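Local coordinates for SusD superfamily protein (Parabacteroides distasonis, PDB 3OTN), which probably binds carbohydrate or another nutrient at the outer membrane, at residues V136-T141 against Y160-I165; A88-C93 against A123-Y128. One frame throughout, in Å; residues are numbered along the deposited sequence.

Interaction 1. Residues V136-T141 against Y160-I165; sequences VPKITT and YDEIII. With EDO (1,2-ethanediol), chain R.
Lys138 and Glu162 meet with their side chains crossing at about a right angle, and the ammonium group lands on one carboxylate oxygen: Lys138 NZ donates to Glu162 OE1 at 2.7 Å in a salt bridge. The donor comes from the syn side but lies 32° out of the carboxylate plane, while Glu162 OE2 stays 3.2 Å from Lys138 NZ. A bend at chi3 (70°) in the otherwise extended lysine turns its end toward the acid. Glu158, one turn earlier on the same helix, also forms a salt bridge with Lys138 NZ, so two carboxylates share this ammonium.

Beside the ion pair, the contact is apolar. Thr140 and Ile163 point at each other end to end, with Thr140 CG2 3.6 Å from Ile163 CD1. The same isoleucine methyl lies 3.9 Å from Lys138 CG, so it touches both side chains. A 1,2-ethanediol, probably from the crystallisation liquor, makes a weak hydrogen bond from O2 to Thr140 O at 3.0 Å. Helix 156-172 makes a wider pi-type turn at 160-164, seen in the bond from Ile165 N to Tyr160 O at 2.9 Å. The arrangement is a loop-on-helix surface contact, in which the connection between helices 108-133 and 156-172 folds back on the second helix.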
loop_
_atom_site.group_PDB
_atom_site.type_symbol
_atom_site.label_atom_id
_atom_site.label_comp_id
_atom_site.label_asym_id
_atom_site.label_seq_id
_atom_site.Cartn_x
_atom_site.Cartn_y
_atom_site.Cartn_z
ATOM N N VAL A 136 -13.601 -2.197 13.931
ATOM C CA VAL A 136 -13.527 -3.629 13.592
ATOM C C VAL A 136 -13.393 -4.439 14.863
ATOM O O VAL A 136 -13.017 -3.873 15.922
ATOM C CB VAL A 136 -12.364 -3.934 12.647
ATOM C CG1 VAL A 136 -12.580 -3.236 11.312
ATOM C CG2 VAL A 136 -11.013 -3.550 13.278
ATOM N N PRO A 137 -13.744 -5.744 14.809
ATOM C CA PRO A 137 -13.573 -6.595 15.994
ATOM C C PRO A 137 -12.153 -6.625 16.545
ATOM O O PRO A 137 -11.199 -6.726 15.800
ATOM C CB PRO A 137 -13.990 -7.979 15.489
ATOM C CG PRO A 137 -14.995 -7.677 14.424
ATOM C CD PRO A 137 -14.501 -6.458 13.758
ATOM N N LYS A 138 -12.067 -6.522 17.860
ATOM C CA LYS A 138 -10.840 -6.476 18.614
ATOM C C LYS A 138 -10.541 -7.890 19.120
ATOM O O LYS A 138 -11.060 -8.293 20.147
ATOM C CB LYS A 138 -11.031 -5.508 19.778
ATOM C CG LYS A 138 -9.808 -5.292 20.666
ATOM C CD LYS A 138 -10.031 -4.107 21.619
ATOM C CE LYS A 138 -11.018 -4.391 22.669
ATOM N NZ LYS A 138 -11.102 -3.254 23.646
ATOM N N ILE A 139 -9.690 -8.617 18.386
ATOM C CA ILE A 139 -9.406 -10.031 18.608
ATOM C C ILE A 139 -7.905 -10.263 18.728
ATOM O O ILE A 139 -7.157 -10.085 17.757
ATOM C CB ILE A 139 -9.955 -10.899 17.446
ATOM C CG1 ILE A 139 -11.463 -10.731 17.300
ATOM C CG2 ILE A 139 -9.656 -12.387 17.679
ATOM C CD1 ILE A 139 -12.016 -11.340 16.025
ATOM N N THR A 140 -7.476 -10.615 19.930
ATOM C CA THR A 140 -6.093 -10.972 20.207
ATOM C C THR A 140 -5.985 -12.336 20.871
ATOM O O THR A 140 -4.894 -12.711 21.299
ATOM C CB THR A 140 -5.422 -9.923 21.156
ATOM O OG1 THR A 140 -6.174 -9.829 22.359
ATOM C CG2 THR A 140 -5.367 -8.556 20.503
ATOM N N THR A 141 -7.086 -13.078 20.984
ATOM C CA THR A 141 -7.051 -14.391 21.618
ATOM C C THR A 141 -7.401 -15.434 20.569
ATOM O O THR A 141 -8.074 -15.132 19.589
ATOM C CB THR A 141 -8.009 -14.494 22.853
ATOM O OG1 THR A 141 -9.343 -14.745 22.428
ATOM C CG2 THR A 141 -7.997 -13.228 23.663
ATOM N N TYR A 160 -6.126 0.823 17.772
ATOM C CA TYR A 160 -4.825 1.472 17.835
ATOM C C TYR A 160 -4.176 1.389 19.242
ATOM O O TYR A 160 -3.025 0.973 19.367
ATOM C CB TYR A 160 -4.900 2.942 17.429
ATOM C CG TYR A 160 -4.878 3.295 15.960
ATOM C CD1 TYR A 160 -3.686 3.582 15.301
ATOM C CD2 TYR A 160 -6.056 3.468 15.256
ATOM C CE1 TYR A 160 -3.677 3.975 13.930
ATOM C CE2 TYR A 160 -6.055 3.830 13.917
ATOM C CZ TYR A 160 -4.873 4.093 13.262
ATOM O OH TYR A 160 -4.919 4.497 11.964
ATOM N N ASP A 161 -4.912 1.777 20.275
ATOM C CA ASP A 161 -4.317 1.895 21.617
ATOM C C ASP A 161 -4.023 0.545 22.285
ATOM O O ASP A 161 -3.114 0.458 23.104
ATOM C CB ASP A 161 -5.236 2.676 22.568
ATOM C CG ASP A 161 -5.391 4.138 22.198
ATOM O OD1 ASP A 161 -4.625 4.658 21.378
ATOM O OD2 ASP A 161 -6.303 4.755 22.763
ATOM N N GLU A 162 -4.834 -0.466 21.996
ATOM C CA GLU A 162 -4.707 -1.778 22.632
ATOM C C GLU A 162 -3.974 -2.813 21.814
ATOM O O GLU A 162 -3.378 -3.736 22.386
ATOM C CB GLU A 162 -6.099 -2.315 23.042
ATOM C CG GLU A 162 -6.793 -1.456 24.100
ATOM C CD GLU A 162 -8.229 -1.866 24.429
ATOM O OE1 GLU A 162 -8.521 -3.085 24.467
ATOM O OE2 GLU A 162 -9.061 -0.954 24.674
ATOM N N ILE A 163 -4.007 -2.699 20.493
ATOM C CA ILE A 163 -3.371 -3.701 19.647
ATOM C C ILE A 163 -2.207 -3.129 18.858
ATOM O O ILE A 163 -1.063 -3.493 19.081
ATOM C CB ILE A 163 -4.351 -4.393 18.670
ATOM C CG1 ILE A 163 -5.546 -4.961 19.446
ATOM C CG2 ILE A 163 -3.592 -5.545 17.895
ATOM C CD1 ILE A 163 -6.537 -5.756 18.557
ATOM N N ILE A 164 -2.501 -2.229 17.933
ATOM C CA ILE A 164 -1.514 -1.785 16.965
ATOM C C ILE A 164 -0.283 -1.163 17.644
ATOM O O ILE A 164 0.835 -1.596 17.403
ATOM C CB ILE A 164 -2.123 -0.814 15.951
ATOM C CG1 ILE A 164 -3.261 -1.477 15.155
ATOM C CG2 ILE A 164 -1.067 -0.265 14.997
ATOM C CD1 ILE A 164 -4.022 -0.495 14.234
ATOM N N ILE A 165 -0.495 -0.151 18.483
ATOM C CA ILE A 165 0.631 0.576 19.083
ATOM C C ILE A 165 1.413 -0.300 20.069
ATOM O O ILE A 165 2.645 -0.388 19.945
ATOM C CB ILE A 165 0.210 1.936 19.641
ATOM C CG1 ILE A 165 -0.189 2.850 18.467
ATOM C CG2 ILE A 165 1.308 2.554 20.497
ATOM C CD1 ILE A 165 -1.008 4.127 18.906
HETATM C C1 EDO R . -2.140 -14.223 21.503
HETATM O O1 EDO R . -2.808 -15.396 21.948
HETATM C C2 EDO R . -2.124 -13.194 22.623
HETATM O O2 EDO R . -2.085 -11.871 22.076
#

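Interaction 2. Residues A88-C93 against A123-Y128; sequences AGIANC and ALYYFY
With chi1 at -74° and CD1 extended away from the backbone, Ile90 sends CG1 and CD1 out from helix 79-100 toward helix 108-133, although its CB does not point directly across. Tyr125 has CG anti to its own carbonyl carbon, which lays its ring against the backbone of Gly89. Ile90 CD1 sits almost squarely over the Tyr126 ring, 3.5 Å from the centroid and 9° off the normal, the two side chains crossing at about a right angle. Ile90 CG1 also packs 3.7 Å from Tyr125 CB, these side chains sliding past each other in opposite directions. Gly89 CA lies over a face of the Tyr125 ring, 4.0 Å from its centroid, and Gly89 has no CB to hold the ring off. At the rim of that ring, near its plane, Cys93 SG makes a sulfur-aromatic contact 5.2 Å from the centroid.

The helix segments run nearly antiparallel, at 153° with their axes 9.4 Å apart. No hydrogen bond joins them: Tyr125 OH bonds to Ala26 O and Tyr126 OH probably to Ile139 O. The chemistry implies a buried interface of dispersion and CH-pi contacts: polar bonds hold the rings' outer ends in place, while Gly89 and Ile90 CD1 over the faces limit how they turn.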
loop_
_atom_site.group_PDB
_atom_site.type_symbol
_atom_site.label_atom_id
_atom_site.label_comp_id
_atom_site.label_asym_id
_atom_site.label_seq_id
_atom_site.Cartn_x
_atom_site.Cartn_y
_atom_site.Cartn_z
ATOM N N ALA A 88 -7.965 -13.754 8.799
ATOM C CA ALA A 88 -7.231 -15.053 8.791
ATOM C C ALA A 88 -5.789 -14.845 9.240
ATOM O O ALA A 88 -5.265 -15.616 10.014
ATOM C CB ALA A 88 -7.284 -15.728 7.388
ATOM N N GLY A 89 -5.145 -13.790 8.736
ATOM C CA GLY A 89 -3.794 -13.431 9.158
ATOM C C GLY A 89 -3.674 -13.172 10.655
ATOM O O GLY A 89 -2.723 -13.633 11.292
ATOM N N ILE A 90 -4.656 -12.444 11.202
ATOM C CA ILE A 90 -4.727 -12.129 12.635
ATOM C C ILE A 90 -4.896 -13.411 13.440
ATOM O O ILE A 90 -4.202 -13.589 14.464
ATOM C CB ILE A 90 -5.852 -11.049 12.938
ATOM C CG1 ILE A 90 -5.382 -9.671 12.460
ATOM C CG2 ILE A 90 -6.211 -11.003 14.463
ATOM C CD1 ILE A 90 -6.555 -8.731 12.065
ATOM N N ALA A 91 -5.733 -14.329 12.956
ATOM C CA ALA A 91 -5.912 -15.658 13.627
ATOM C C ALA A 91 -4.605 -16.428 13.624
ATOM O O ALA A 91 -4.248 -17.046 14.638
ATOM C CB ALA A 91 -7.050 -16.518 12.999
ATOM N N ASN A 92 -3.876 -16.378 12.506
ATOM C CA ASN A 92 -2.539 -16.992 12.447
ATOM C C ASN A 92 -1.608 -16.377 13.469
ATOM O O ASN A 92 -0.903 -17.098 14.157
ATOM C CB ASN A 92 -1.875 -16.892 11.042
ATOM C CG ASN A 92 -2.519 -17.804 10.005
ATOM O OD1 ASN A 92 -2.948 -18.909 10.318
ATOM N ND2 ASN A 92 -2.563 -17.348 8.764
ATOM N N CYS A 93 -1.618 -15.051 13.573
ATOM C CA CYS A 93 -0.779 -14.357 14.531
ATOM C C CYS A 93 -1.110 -14.676 15.974
ATOM O O CYS A 93 -0.182 -14.837 16.800
ATOM C CB CYS A 93 -0.832 -12.839 14.353
ATOM S SG CYS A 93 -0.242 -12.185 12.762
ATOM N N ALA A 123 -0.149 -6.046 14.014
ATOM C CA ALA A 123 -0.306 -4.618 13.887
ATOM C C ALA A 123 -0.577 -4.205 12.448
ATOM O O ALA A 123 -1.412 -3.335 12.220
ATOM C CB ALA A 123 0.912 -3.851 14.443
ATOM N N LEU A 124 0.141 -4.803 11.505
ATOM C CA LEU A 124 0.003 -4.503 10.084
ATOM C C LEU A 124 -1.412 -4.831 9.559
ATOM O O LEU A 124 -2.070 -3.991 8.919
ATOM C CB LEU A 124 1.082 -5.242 9.261
ATOM C CG LEU A 124 1.131 -4.977 7.734
ATOM C CD1 LEU A 124 1.503 -3.526 7.432
ATOM C CD2 LEU A 124 2.011 -5.969 7.019
ATOM N N TYR A 125 -1.888 -6.033 9.867
ATOM C CA TYR A 125 -3.216 -6.466 9.407
ATOM C C TYR A 125 -4.303 -5.530 9.965
ATOM O O TYR A 125 -5.192 -5.103 9.216
ATOM C CB TYR A 125 -3.518 -7.899 9.828
ATOM C CG TYR A 125 -2.689 -8.951 9.094
ATOM C CD1 TYR A 125 -2.656 -8.993 7.697
ATOM C CD2 TYR A 125 -2.027 -9.934 9.778
ATOM C CE1 TYR A 125 -1.941 -9.946 7.030
ATOM C CE2 TYR A 125 -1.290 -10.897 9.114
ATOM C CZ TYR A 125 -1.246 -10.888 7.741
ATOM O OH TYR A 125 -0.533 -11.844 7.078
ATOM N N TYR A 126 -4.211 -5.215 11.262
ATOM C CA TYR A 126 -5.170 -4.345 11.911
ATOM C C TYR A 126 -5.117 -2.914 11.393
ATOM O O TYR A 126 -6.154 -2.276 11.265
ATOM C CB TYR A 126 -5.007 -4.340 13.437
ATOM C CG TYR A 126 -5.824 -5.401 14.109
ATOM C CD1 TYR A 126 -7.230 -5.339 14.097
ATOM C CD2 TYR A 126 -5.218 -6.466 14.746
ATOM C CE1 TYR A 126 -7.989 -6.313 14.729
ATOM C CE2 TYR A 126 -5.957 -7.437 15.395
ATOM C CZ TYR A 126 -7.340 -7.391 15.361
ATOM O OH TYR A 126 -8.065 -8.395 15.987
ATOM N N PHE A 127 -3.919 -2.424 11.076
ATOM C CA PHE A 127 -3.767 -1.068 10.538
ATOM C C PHE A 127 -4.449 -0.946 9.188
ATOM O O PHE A 127 -5.031 0.090 8.916
ATOM C CB PHE A 127 -2.266 -0.696 10.460
ATOM C CG PHE A 127 -1.983 0.735 10.096
ATOM C CD1 PHE A 127 -2.626 1.786 10.735
ATOM C CD2 PHE A 127 -1.002 1.031 9.167
ATOM C CE1 PHE A 127 -2.304 3.110 10.417
ATOM C CE2 PHE A 127 -0.662 2.339 8.850
ATOM C CZ PHE A 127 -1.331 3.382 9.454
ATOM N N TYR A 128 -4.380 -1.983 8.340
ATOM C CA TYR A 128 -5.140 -1.974 7.081
ATOM C C TYR A 128 -6.651 -2.038 7.389
ATOM O O TYR A 128 -7.418 -1.205 6.900
ATOM C CB TYR A 128 -4.731 -3.097 6.135
ATOM C CG TYR A 128 -3.519 -2.748 5.353
ATOM C CD1 TYR A 128 -2.256 -2.742 5.956
ATOM C CD2 TYR A 128 -3.624 -2.291 4.036
ATOM C CE1 TYR A 128 -1.105 -2.366 5.230
ATOM C CE2 TYR A 128 -2.498 -1.933 3.312
ATOM C CZ TYR A 128 -1.247 -1.969 3.894
ATOM O OH TYR A 128 -0.149 -1.619 3.142
#

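The two contacts adjoin, their centres about 9 Å apart on the same side of the chain's centre. Along the sequence they come in series: interaction 2 pairs helices 79-100 and 108-133, and interaction 1 then pairs the loop leaving helix 108-133 with the next helix, 156-172. They touch directly: the probable hydrogen bond between Tyr126 OH and Ile139 O measures 2.6 Å, while Ile90 CG2 packs 3.5 Å from the same Ile139 O. Ile163 also packs on Tyr126, so that tyrosine meets both segments of interaction 1. All four segments lie in the helical part of the SusD-type fold, whose relation to TPR repeats is consistent with successive helices packing side by side.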